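Local coordinates for protein arginase, mitochondrial (Medicago truncatula, PDB 6VSS) that hydrolyses L-arginine to urea and L-ornithine, and agmatine to urea and putrescine, using two manganese ions in each subunit of a homohexamer, at residues V137-V142 and V167-E172; T63-G68 and D149-L154; G175-I180 and E259-V264; R34-A39 and E122-C127; R55-V60 and D109-T114. One frame throughout, in Å; residues are numbered along the deposited sequence.

Contact 1 (V137-V142 and V167-E172); sequences VISESV and VRAVSE
A169 sits against S139 where helices 131-146 and 163-174, which flank strand 151-157 in the chain and lie against the central parallel sheet, pack on each other. It is a worked example of how small residues let two helices of an alpha/beta fold come close: the segments 137-142 and 167-172 cross at -47° with their axes 8.4 Å apart, and the CA atoms of S139 and A169 are separated by only 4.9 Å. The methyl CB of A169 presses on the backbone of the facing turn, 3.5 Å from the carbonyl O of S139, and meets V142 one turn further on, where CB of V142 lies 3.8 Å from CB of A169. With CG1 of V142 anti to the backbone N (chi1 175°), that methyl leans over A169 and also reaches CG2 of V170 at 4.2 Å, the two valines meeting at a slant. V142 also packs on L67 of strand 63-69, so this side faces the sheet. The outer side is looser and polar. E140 and E172 are exposed there, their carboxylates near one another without touching, and E172 turns to a salt bridge with K143, which probably eases the like charges. Between the two regimes lies S139, whose hydroxyl bonds to P165 O, a carbonyl in the opposite helix. R168, bent at chi3, brings its guanidinium edge-on to the same oxygen: NH2 and NE both donate to S139 OG, at 3.0 and 3.2 Å, with that oxygen only 4° out of the guanidinium plane.

Contact 2 (T63-G68 and D149-L154); sequences TSSLLG and DPLRPL
The carbonyl oxygen T63 O is gripped from opposite faces of its plane: R152 N, across the strand pair, donates at 2.7 Å, and S65 OG, two residues along its own strand, donates at 2.8 Å from above that plane. The first bond belongs to a regular parallel ladder between strands 63-69 and 151-157, in which T63 pairs with L151, S64 with R152, S65 with P153 and L66 with L154. S65 N returns to R152 O nearly along the carbonyl direction, L154 N goes to S65 O, and L67 N closes the series on L154 O. The same L154 O also receives a CA-H...O contact from L66 CA at 3.2 Å. P150, preceded by a cis peptide bond, lends its carbonyl to T63 N at 2.9 Å, one residue before strand 151-157 begins. Side chains pair by face. On one, S65 OG lies 3.4 Å from both CB and CD2 of L151, the hydroxyl being held beside the backbone N (chi1 -51°) by its bond to T63 O; helix 131-146 packs here through V145. On the other, L66 and L154 run side by side in the same direction, CD2 of L66 lying 4.0 Å from CB of L154, and helix 323-339 packs on L154. R152 leaves this face to a salt bridge with D304. In this buried seam the carbonyls of T63, R152, S65 and L154 and the N-H groups facing them thus satisfy one another across the pair, while S65 OG donates to T63 O and so makes only van der Waals contact towards L151.

Contact 3 (G175-I180 and E259-V264); sequences GGAVDI and EGVKGV
The pairing of two neighbouring parallel strands, 178-183 and 264-269, begins here, at the bridge between D179 and V264. Two backbone bonds fasten it: K262 N donates to A177 O at 2.9 Å, almost straight at 164°, and D179 N donates to G263 O at 2.8 Å, in the carbonyl plane. V264 CA adds a CA-H...O contact to D179 O at 3.3 Å. Before the ladder becomes regular, side chains fill the join. V261 comes over the carbonyl of A177, its CB 3.3 Å from A177 O, while the V261 and D179 side chains cross at about a right angle, CG2 of V261 lying 3.8 Å from OD1 of D179. K262, bent at chi2 (-56°), lies along the outer side of the loop: its CG is 3.6 Å from CA of G176, which has no side chain to keep it off, and its CE passes over the carbonyl O of G175. The buried D179 carboxylate is well satisfied, since OD2 takes a bond from G258 N and a salt bridge from R214, and OD1 accepts from R215 N. These partners probably stabilise its charge. G175, with positive phi, is the C-prime residue of the Schellman motif ending helix 163-174, so the chain passes from helix through two glycines into strand 178-183, which lies between strands 264-269 and 213-221, with I180 directed back onto V167 of the helix just left.

Contact 4 (R34-A39 and E122-C127); sequences RVIDAA and EEIRDC
V35 holds its methyls so that CG1 is anti to the backbone N (chi1 170°) and CG2 anti to the carbonyl carbon, and C127 meets it with SG beside its own backbone N (chi1 -63°). The sulfur therefore settles against the whole branched end of the valine, 3.7 Å from CG2 and 3.9 Å from CG1 of V35. I124 divides its work between two branches. Its CG2 faces I36, with CG1 of I36 4.2 Å from CG2 of I124, while the other arm, extended at chi2 (164°), carries CD1 to the methyl of A39, 4.2 Å from its CB. CG1 of I124 also approaches CG1 of V35, more loosely at 4.5 Å. Everything that touches across this contact is apolar or sulfur, and all five residues are buried, although the two segments sit far from the centre of the chain. V129, P120 and helix 131-146 pack on one part of it, I36 meeting V137 and I124 meeting L134. F42 of a second subunit packs on V35, and R46 of that subunit lies on C127. Several polar ends nearby bond to the same neighbour: D126 forms salt bridges with K50 and R46, E122 with R89, and R34 with E45, all four partners being in the second subunit. The arrangement is apolar helix-helix packing within one chain, the long N-terminal helix 25-57 resting on the short helix 121-125, set beside a subunit interface of the hexamer that is lined with salt bridges.

Contact 5 (R55-V60 and D109-T114); sequences RSLGGV and DPRVIT
L57 and V60 both meet the shaft of R111 at a slant, and they flank the arginine's aliphatic part between the end of helix 25-57 and the loop before strand 113-118. CD1 of L57 lies 3.7 Å from CG of R111, and CB of V60 is 3.9 Å from its CD. CG2 of V60, which is anti to the backbone N while CG1 takes the crowded position (chi1 56°), touches CB of R111 at 3.9 Å. Bent at chi3 (-65°), the chain then turns its guanidinium edge towards the backbone. There NH1 donates to G58 O at 2.7 Å, with the carbonyl oxygen in the guanidinium plane. The chain leaves the helix at G58 with positive phi, which probably helps to turn this carbonyl towards R111. Another edge of the group faces D109: NE donates to OD1 at 2.9 Å, on its syn lone pair, and NH2 to OD2 of D109 at 2.7 Å, a side-on salt bridge. D109 OD1 also accepts from the backbone N of R111, 2.9 Å away and above the carboxylate plane, which makes an Asx turn. P110, between them, adds a light touch to L57. Although the site lies at the surface, the arginine is fixed in rotation by carboxylate and carbonyl at once. The chemistry implies that D109, probably keeping its charge beside R111, acts as a second-shell brace for the bond that ties the helix end to this loop.

How the contacts relate
Contacts 1 and 2 lie nearest the centre of the chain: helix 131-146 lies on strand 63-69, S141 and V142 of contact 1 packing on L67 of contact 2. Contact 3 reaches the same sheet at its other half and is only partly buried; it joins contact 1 through helix 163-174. Contacts 4 and 5 share the long helix 25-57, about 31 Å apart between centres: contact 4 is buried but peripheral, between its own fold and a second subunit, and contact 5 is at the surface. Chemistry follows position: helix packing with an arginine-serine bond in 1, a backbone ladder in 2 and its short beginning in 3, purely apolar and sulfur contacts in 4, and a salt-bridged arginine in 5.

Contact 1 (V137-V142 and V167-E172)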
# COMPACT_ATOMS: atom_id res chain seq x y z
N VAL B 137 -23.91 4.05 30.32
CA VAL B 137 -24.39 4.96 29.25
C VAL B 137 -24.62 4.14 27.96
O VAL B 137 -25.61 4.43 27.25
CB VAL B 137 -23.41 6.12 29.02
CG1 VAL B 137 -23.64 6.76 27.67
CG2 VAL B 137 -23.49 7.16 30.14
N ILE B 138 -23.78 3.15 27.68
CA ILE B 138 -23.97 2.29 26.47
C ILE B 138 -25.27 1.48 26.63
O ILE B 138 -26.06 1.39 25.66
CB ILE B 138 -22.74 1.39 26.27
CG1 ILE B 138 -21.53 2.21 25.78
CG2 ILE B 138 -23.06 0.28 25.30
CD1 ILE B 138 -20.18 1.53 26.04
N SER B 139 -25.52 0.96 27.83
CA SER B 139 -26.75 0.17 28.13
C SER B 139 -27.99 1.05 27.93
O SER B 139 -28.98 0.57 27.34
CB SER B 139 -26.74 -0.41 29.54
OG SER B 139 -25.71 -1.38 29.69
N GLU B 140 -27.99 2.26 28.52
CA GLU B 140 -29.15 3.19 28.39
C GLU B 140 -29.40 3.44 26.91
O GLU B 140 -30.54 3.35 26.49
CB GLU B 140 -28.89 4.51 29.10
CG GLU B 140 -28.76 4.38 30.60
CD GLU B 140 -29.95 3.77 31.32
OE1 GLU B 140 -31.08 3.93 30.84
OE2 GLU B 140 -29.73 3.09 32.35
N SER B 141 -28.34 3.68 26.13
CA SER B 141 -28.44 3.88 24.67
C SER B 141 -29.19 2.72 24.03
O SER B 141 -30.18 2.98 23.30
CB SER B 141 -27.09 4.09 24.07
OG SER B 141 -26.59 5.33 24.55
N VAL B 142 -28.79 1.50 24.33
CA VAL B 142 -29.46 0.28 23.79
C VAL B 142 -30.94 0.31 24.17
O VAL B 142 -31.74 0.09 23.28
CB VAL B 142 -28.77 -1.02 24.23
CG1 VAL B 142 -29.55 -2.23 23.75
CG2 VAL B 142 -27.32 -1.11 23.73
N VAL B 167 -25.52 -6.56 25.78
CA VAL B 167 -26.30 -7.79 26.05
C VAL B 167 -26.97 -7.64 27.43
O VAL B 167 -28.11 -8.09 27.58
CB VAL B 167 -25.41 -9.02 25.90
CG1 VAL B 167 -26.01 -10.23 26.58
CG2 VAL B 167 -25.10 -9.28 24.42
N ARG B 168 -26.32 -6.97 28.38
CA ARG B 168 -26.93 -6.70 29.70
C ARG B 168 -28.24 -5.93 29.50
O ARG B 168 -29.28 -6.21 30.20
CB ARG B 168 -25.97 -5.92 30.61
CG ARG B 168 -26.65 -5.42 31.88
CD ARG B 168 -25.70 -4.59 32.73
NE ARG B 168 -25.17 -3.39 32.08
CZ ARG B 168 -24.14 -2.69 32.54
NH1 ARG B 168 -23.55 -3.06 33.65
NH2 ARG B 168 -23.71 -1.62 31.91
N ALA B 169 -28.18 -4.91 28.64
CA ALA B 169 -29.29 -3.99 28.35
C ALA B 169 -30.41 -4.76 27.65
O ALA B 169 -31.59 -4.55 28.03
CB ALA B 169 -28.78 -2.87 27.51
N VAL B 170 -30.06 -5.63 26.69
CA VAL B 170 -31.09 -6.43 25.97
C VAL B 170 -31.84 -7.33 26.97
O VAL B 170 -33.07 -7.34 26.97
CB VAL B 170 -30.48 -7.26 24.85
CG1 VAL B 170 -31.52 -8.19 24.30
CG2 VAL B 170 -29.90 -6.37 23.74
N SER B 171 -31.10 -8.07 27.78
CA SER B 171 -31.59 -9.05 28.78
C SER B 171 -32.43 -8.35 29.83
O SER B 171 -33.43 -8.95 30.26
CB SER B 171 -30.44 -9.75 29.44
OG SER B 171 -30.92 -10.71 30.39
N GLU B 172 -31.97 -7.21 30.32
CA GLU B 172 -32.64 -6.50 31.42
C GLU B 172 -33.94 -5.94 30.84
O GLU B 172 -34.98 -6.07 31.50
CB GLU B 172 -31.78 -5.37 31.98
CG GLU B 172 -30.70 -5.81 32.92
CD GLU B 172 -29.77 -4.68 33.29
OE1 GLU B 172 -29.88 -3.60 32.69
OE2 GLU B 172 -28.95 -4.88 34.20

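Contact 2 (T63-G68 and D149-L154)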
# COMPACT_ATOMS: atom_id res chain seq x y z
N THR B 63 -37.33 -3.67 12.95
CA THR B 63 -36.37 -2.90 12.14
C THR B 63 -34.99 -2.86 12.81
O THR B 63 -34.84 -2.31 13.94
CB THR B 63 -36.97 -1.55 11.76
OG1 THR B 63 -38.07 -1.80 10.88
CG2 THR B 63 -35.96 -0.62 11.11
N SER B 64 -34.01 -3.40 12.11
CA SER B 64 -32.58 -3.36 12.51
C SER B 64 -32.16 -1.87 12.48
O SER B 64 -32.29 -1.20 11.43
CB SER B 64 -31.71 -4.25 11.60
OG SER B 64 -32.04 -5.62 11.71
N SER B 65 -31.68 -1.38 13.62
CA SER B 65 -31.40 0.04 13.94
C SER B 65 -29.96 0.19 14.42
O SER B 65 -29.57 -0.44 15.45
CB SER B 65 -32.40 0.50 14.95
OG SER B 65 -33.68 0.15 14.46
N LEU B 66 -29.14 0.88 13.60
CA LEU B 66 -27.70 0.98 13.84
C LEU B 66 -27.49 1.94 15.00
O LEU B 66 -27.87 3.10 14.91
CB LEU B 66 -27.00 1.45 12.57
CG LEU B 66 -27.31 0.62 11.34
CD1 LEU B 66 -26.37 0.93 10.18
CD2 LEU B 66 -27.22 -0.83 11.70
N LEU B 67 -26.83 1.46 16.03
CA LEU B 67 -26.25 2.28 17.14
C LEU B 67 -24.75 2.05 17.16
O LEU B 67 -24.32 0.90 17.40
CB LEU B 67 -26.97 1.87 18.44
CG LEU B 67 -26.56 2.65 19.68
CD1 LEU B 67 -27.27 4.00 19.71
CD2 LEU B 67 -26.87 1.86 20.94
N GLY B 68 -23.99 3.08 16.81
CA GLY B 68 -22.53 3.17 16.93
C GLY B 68 -22.10 3.34 18.38
O GLY B 68 -22.71 4.15 19.14
N ASP B 149 -40.23 0.48 19.69
CA ASP B 149 -40.63 -0.66 18.82
C ASP B 149 -41.18 -0.05 17.53
O ASP B 149 -41.92 0.94 17.62
CB ASP B 149 -41.72 -1.50 19.50
CG ASP B 149 -43.12 -1.17 19.02
OD1 ASP B 149 -43.47 -1.61 17.90
OD2 ASP B 149 -43.85 -0.47 19.74
N PRO B 150 -40.85 -0.59 16.34
CA PRO B 150 -40.36 -1.95 16.18
C PRO B 150 -38.83 -2.00 16.05
O PRO B 150 -38.33 -2.98 15.54
CB PRO B 150 -40.99 -2.34 14.84
CG PRO B 150 -40.95 -1.06 14.03
CD PRO B 150 -41.02 0.07 15.04
N LEU B 151 -38.13 -0.94 16.47
CA LEU B 151 -36.65 -0.87 16.32
C LEU B 151 -36.02 -1.98 17.16
O LEU B 151 -36.46 -2.20 18.32
CB LEU B 151 -36.11 0.47 16.81
CG LEU B 151 -36.70 1.72 16.16
CD1 LEU B 151 -35.85 2.92 16.55
CD2 LEU B 151 -36.79 1.57 14.66
N ARG B 152 -34.98 -2.59 16.61
CA ARG B 152 -34.14 -3.60 17.28
C ARG B 152 -32.66 -3.19 17.08
O ARG B 152 -32.28 -2.89 15.96
CB ARG B 152 -34.47 -5.02 16.83
CG ARG B 152 -35.82 -5.52 17.29
CD ARG B 152 -35.98 -7.01 17.09
NE ARG B 152 -37.36 -7.39 17.29
CZ ARG B 152 -37.82 -8.59 17.53
NH1 ARG B 152 -37.02 -9.63 17.60
NH2 ARG B 152 -39.12 -8.77 17.69
N PRO B 153 -31.87 -3.17 18.16
CA PRO B 153 -30.50 -2.65 18.14
C PRO B 153 -29.50 -3.56 17.42
O PRO B 153 -29.32 -4.72 17.83
CB PRO B 153 -30.15 -2.57 19.63
CG PRO B 153 -30.93 -3.69 20.20
CD PRO B 153 -32.27 -3.53 19.52
N LEU B 154 -28.96 -3.05 16.33
CA LEU B 154 -27.78 -3.62 15.62
C LEU B 154 -26.60 -2.67 15.93
O LEU B 154 -26.52 -1.58 15.40
CB LEU B 154 -28.12 -3.84 14.14
CG LEU B 154 -27.24 -4.86 13.42
CD1 LEU B 154 -27.73 -5.15 11.99
CD2 LEU B 154 -25.79 -4.34 13.38

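Contact 3 (G175-I180 and E259-V264)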
# COMPACT_ATOMS: atom_id res chain seq x y z
N GLY B 175 -36.40 -8.76 30.15
CA GLY B 175 -36.67 -9.44 31.43
C GLY B 175 -36.18 -10.88 31.46
O GLY B 175 -36.83 -11.69 32.09
N GLY B 176 -35.06 -11.24 30.83
CA GLY B 176 -34.52 -12.60 31.04
C GLY B 176 -33.36 -12.92 30.14
O GLY B 176 -32.82 -12.00 29.57
N ALA B 177 -33.00 -14.21 30.05
CA ALA B 177 -31.76 -14.66 29.39
C ALA B 177 -31.98 -14.67 27.87
O ALA B 177 -33.14 -14.72 27.41
CB ALA B 177 -31.37 -16.00 29.90
N VAL B 178 -30.92 -14.56 27.10
CA VAL B 178 -30.98 -14.71 25.64
C VAL B 178 -30.02 -15.84 25.33
O VAL B 178 -29.18 -16.15 26.21
CB VAL B 178 -30.61 -13.38 24.91
CG1 VAL B 178 -31.58 -12.29 25.28
CG2 VAL B 178 -29.20 -12.92 25.20
N ASP B 179 -30.12 -16.45 24.16
CA ASP B 179 -29.05 -17.35 23.64
C ASP B 179 -28.18 -16.47 22.75
O ASP B 179 -28.75 -15.61 22.14
CB ASP B 179 -29.61 -18.55 22.88
CG ASP B 179 -30.32 -19.62 23.72
OD1 ASP B 179 -30.09 -19.68 24.95
OD2 ASP B 179 -31.08 -20.42 23.12
N ILE B 180 -26.88 -16.74 22.68
CA ILE B 180 -25.94 -15.95 21.85
C ILE B 180 -25.23 -16.83 20.84
O ILE B 180 -24.76 -17.91 21.16
CB ILE B 180 -24.93 -15.19 22.72
CG1 ILE B 180 -25.62 -14.27 23.73
CG2 ILE B 180 -23.92 -14.46 21.82
CD1 ILE B 180 -24.67 -13.55 24.61
N GLU B 259 -35.05 -21.00 22.06
CA GLU B 259 -36.33 -21.68 22.42
C GLU B 259 -36.42 -21.74 23.94
O GLU B 259 -35.57 -22.43 24.57
CB GLU B 259 -36.46 -23.01 21.68
CG GLU B 259 -36.66 -22.81 20.17
CD GLU B 259 -37.20 -24.01 19.37
OE1 GLU B 259 -38.43 -24.31 19.48
OE2 GLU B 259 -36.40 -24.64 18.62
N GLY B 260 -37.37 -20.98 24.50
CA GLY B 260 -37.71 -20.96 25.93
C GLY B 260 -36.95 -19.88 26.69
O GLY B 260 -36.97 -19.90 27.93
N VAL B 261 -36.22 -18.98 26.01
CA VAL B 261 -35.66 -17.79 26.70
C VAL B 261 -36.17 -16.59 25.92
O VAL B 261 -37.05 -16.78 25.10
CB VAL B 261 -34.13 -17.84 26.86
CG1 VAL B 261 -33.69 -18.92 27.82
CG2 VAL B 261 -33.41 -17.99 25.52
N LYS B 262 -35.64 -15.40 26.15
CA LYS B 262 -36.29 -14.17 25.64
C LYS B 262 -35.90 -13.95 24.18
O LYS B 262 -36.50 -13.08 23.53
CB LYS B 262 -35.90 -13.03 26.58
CG LYS B 262 -36.36 -13.22 28.01
CD LYS B 262 -37.87 -13.43 28.07
CE LYS B 262 -38.44 -13.66 29.45
NZ LYS B 262 -39.77 -14.32 29.36
N GLY B 263 -34.93 -14.69 23.65
CA GLY B 263 -34.58 -14.61 22.23
C GLY B 263 -33.09 -14.79 22.02
O GLY B 263 -32.40 -15.32 22.94
N VAL B 264 -32.64 -14.36 20.83
CA VAL B 264 -31.30 -14.66 20.28
C VAL B 264 -30.56 -13.34 20.02
O VAL B 264 -31.10 -12.47 19.29
CB VAL B 264 -31.37 -15.53 19.01
CG1 VAL B 264 -29.97 -15.87 18.50
CG2 VAL B 264 -32.16 -16.83 19.27

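Contact 4 (R34-A39 and E122-C127)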
# COMPACT_ATOMS: atom_id res chain seq x y z
N ARG B 34 -24.48 16.42 33.00
CA ARG B 34 -25.07 17.31 31.98
C ARG B 34 -24.71 16.79 30.57
O ARG B 34 -25.60 16.74 29.64
CB ARG B 34 -24.53 18.73 32.23
CG ARG B 34 -24.78 19.27 33.63
CD ARG B 34 -24.82 20.79 33.77
NE ARG B 34 -25.72 21.51 32.85
CZ ARG B 34 -27.00 21.78 33.06
NH1 ARG B 34 -27.61 21.43 34.18
NH2 ARG B 34 -27.68 22.43 32.13
N VAL B 35 -23.45 16.42 30.37
CA VAL B 35 -23.02 16.00 28.99
C VAL B 35 -23.66 14.64 28.68
O VAL B 35 -24.06 14.40 27.55
CB VAL B 35 -21.50 15.99 28.81
CG1 VAL B 35 -21.12 15.32 27.49
CG2 VAL B 35 -20.92 17.41 28.88
N ILE B 36 -23.76 13.77 29.66
CA ILE B 36 -24.37 12.43 29.48
C ILE B 36 -25.86 12.61 29.16
O ILE B 36 -26.32 12.03 28.14
CB ILE B 36 -24.14 11.55 30.71
CG1 ILE B 36 -22.68 11.12 30.78
CG2 ILE B 36 -25.10 10.38 30.72
CD1 ILE B 36 -22.36 10.21 31.95
N ASP B 37 -26.57 13.38 29.98
CA ASP B 37 -27.98 13.78 29.71
C ASP B 37 -28.16 14.23 28.26
O ASP B 37 -29.14 13.84 27.60
CB ASP B 37 -28.38 15.01 30.54
CG ASP B 37 -29.88 15.12 30.76
OD1 ASP B 37 -30.65 14.54 29.97
OD2 ASP B 37 -30.26 15.75 31.77
N ALA B 38 -27.33 15.16 27.83
CA ALA B 38 -27.39 15.71 26.46
C ALA B 38 -27.15 14.60 25.44
O ALA B 38 -27.76 14.61 24.38
CB ALA B 38 -26.38 16.80 26.30
N ALA B 39 -26.25 13.69 25.76
CA ALA B 39 -25.90 12.60 24.83
C ALA B 39 -27.12 11.70 24.68
O ALA B 39 -27.46 11.31 23.54
CB ALA B 39 -24.72 11.86 25.35
N GLU B 122 -15.92 9.50 23.04
CA GLU B 122 -14.74 10.38 23.22
C GLU B 122 -15.14 11.58 24.09
O GLU B 122 -14.47 11.86 25.09
CB GLU B 122 -14.17 10.78 21.85
CG GLU B 122 -13.11 11.90 21.88
CD GLU B 122 -12.36 12.27 20.58
OE1 GLU B 122 -12.92 12.17 19.46
OE2 GLU B 122 -11.21 12.72 20.68
N GLU B 123 -16.18 12.32 23.73
CA GLU B 123 -16.61 13.53 24.47
C GLU B 123 -17.03 13.21 25.92
O GLU B 123 -16.72 14.00 26.86
CB GLU B 123 -17.73 14.23 23.72
CG GLU B 123 -17.30 14.74 22.35
CD GLU B 123 -17.54 13.78 21.18
OE1 GLU B 123 -17.80 12.57 21.42
OE2 GLU B 123 -17.42 14.24 20.01
N ILE B 124 -17.65 12.07 26.13
CA ILE B 124 -18.04 11.62 27.49
C ILE B 124 -16.79 11.24 28.29
O ILE B 124 -16.68 11.72 29.44
CB ILE B 124 -19.03 10.47 27.44
CG1 ILE B 124 -20.36 10.96 26.87
CG2 ILE B 124 -19.17 9.86 28.83
CD1 ILE B 124 -21.24 9.83 26.43
N ARG B 125 -15.92 10.39 27.74
CA ARG B 125 -14.66 10.01 28.44
C ARG B 125 -13.95 11.32 28.79
O ARG B 125 -13.47 11.46 29.90
CB ARG B 125 -13.72 9.15 27.59
CG ARG B 125 -13.94 7.65 27.72
CD ARG B 125 -13.03 6.71 26.94
NE ARG B 125 -11.57 6.80 27.13
CZ ARG B 125 -10.88 6.40 28.22
NH1 ARG B 125 -9.56 6.50 28.23
NH2 ARG B 125 -11.50 5.94 29.29
N ASP B 126 -13.91 12.27 27.85
CA ASP B 126 -13.20 13.56 28.05
C ASP B 126 -13.83 14.40 29.19
O ASP B 126 -13.27 15.43 29.46
CB ASP B 126 -13.11 14.41 26.77
CG ASP B 126 -12.21 15.64 26.94
OD1 ASP B 126 -11.10 15.48 27.47
OD2 ASP B 126 -12.64 16.75 26.62
N CYS B 127 -14.96 14.04 29.78
CA CYS B 127 -15.55 14.70 30.98
C CYS B 127 -15.06 14.01 32.25
O CYS B 127 -15.53 14.38 33.36
CB CYS B 127 -17.06 14.60 31.02
SG CYS B 127 -17.81 15.46 29.64

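Contact 5 (R55-V60 and D109-T114)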
# COMPACT_ATOMS: atom_id res chain seq x y z
N ARG B 55 -43.38 3.20 12.35
CA ARG B 55 -44.76 3.02 12.85
C ARG B 55 -45.72 3.74 11.88
O ARG B 55 -46.92 3.37 11.82
CB ARG B 55 -44.95 3.49 14.29
CG ARG B 55 -44.59 2.42 15.30
CD ARG B 55 -44.86 2.78 16.74
NE ARG B 55 -44.56 4.15 17.09
CZ ARG B 55 -43.37 4.61 17.46
NH1 ARG B 55 -42.30 3.83 17.46
NH2 ARG B 55 -43.22 5.88 17.78
N SER B 56 -45.25 4.70 11.09
CA SER B 56 -46.20 5.33 10.16
C SER B 56 -46.15 4.64 8.78
O SER B 56 -47.19 4.62 8.09
CB SER B 56 -46.02 6.79 10.15
OG SER B 56 -44.75 7.10 9.71
N LEU B 57 -45.04 4.00 8.40
CA LEU B 57 -45.04 3.19 7.15
C LEU B 57 -45.93 1.95 7.28
O LEU B 57 -46.47 1.52 6.27
CB LEU B 57 -43.61 2.76 6.87
CG LEU B 57 -42.67 3.91 6.53
CD1 LEU B 57 -41.27 3.36 6.36
CD2 LEU B 57 -43.16 4.64 5.28
N GLY B 58 -46.04 1.39 8.49
CA GLY B 58 -46.67 0.09 8.77
C GLY B 58 -46.02 -1.09 8.05
O GLY B 58 -45.02 -0.88 7.31
N GLY B 59 -46.62 -2.28 8.23
CA GLY B 59 -46.23 -3.57 7.62
C GLY B 59 -44.86 -4.03 8.11
O GLY B 59 -44.04 -4.45 7.29
N VAL B 60 -44.60 -3.93 9.41
CA VAL B 60 -43.25 -4.08 10.00
C VAL B 60 -43.40 -4.54 11.44
O VAL B 60 -44.13 -3.91 12.22
CB VAL B 60 -42.47 -2.76 9.94
CG1 VAL B 60 -43.22 -1.63 10.62
CG2 VAL B 60 -41.07 -2.93 10.53
N ASP B 109 -35.58 0.26 1.82
CA ASP B 109 -36.75 0.29 2.72
C ASP B 109 -36.23 0.58 4.14
O ASP B 109 -35.48 -0.20 4.68
CB ASP B 109 -37.57 -0.97 2.52
CG ASP B 109 -38.85 -1.03 3.31
OD1 ASP B 109 -39.03 -0.25 4.28
OD2 ASP B 109 -39.66 -1.93 3.00
N PRO B 110 -36.60 1.71 4.79
CA PRO B 110 -36.21 1.98 6.17
C PRO B 110 -36.64 0.93 7.18
O PRO B 110 -36.05 0.86 8.24
CB PRO B 110 -36.93 3.28 6.51
CG PRO B 110 -37.10 3.95 5.19
CD PRO B 110 -37.39 2.82 4.24
N ARG B 111 -37.63 0.12 6.84
CA ARG B 111 -38.15 -0.89 7.77
C ARG B 111 -37.17 -2.06 7.79
O ARG B 111 -37.21 -2.84 8.68
CB ARG B 111 -39.55 -1.32 7.32
CG ARG B 111 -40.56 -0.19 7.31
CD ARG B 111 -41.87 -0.66 6.70
NE ARG B 111 -41.68 -0.99 5.30
CZ ARG B 111 -42.66 -1.23 4.44
NH1 ARG B 111 -43.92 -1.18 4.84
NH2 ARG B 111 -42.36 -1.53 3.19
N VAL B 112 -36.32 -2.16 6.79
CA VAL B 112 -35.27 -3.20 6.75
C VAL B 112 -34.05 -2.75 7.55
O VAL B 112 -33.47 -3.57 8.25
CB VAL B 112 -34.89 -3.52 5.30
CG1 VAL B 112 -33.79 -4.56 5.27
CG2 VAL B 112 -36.12 -3.96 4.54
N ILE B 113 -33.63 -1.50 7.40
CA ILE B 113 -32.43 -1.01 8.14
C ILE B 113 -32.49 0.51 8.26
O ILE B 113 -32.88 1.19 7.31
CB ILE B 113 -31.14 -1.51 7.49
CG1 ILE B 113 -29.95 -1.28 8.42
CG2 ILE B 113 -30.95 -0.85 6.10
CD1 ILE B 113 -28.65 -1.70 7.82
N THR B 114 -32.11 1.01 9.43
CA THR B 114 -32.10 2.46 9.66
C THR B 114 -30.91 2.79 10.57
O THR B 114 -30.59 1.99 11.46
CB THR B 114 -33.49 2.85 10.18
OG1 THR B 114 -33.60 4.26 10.10
CG2 THR B 114 -33.72 2.51 11.63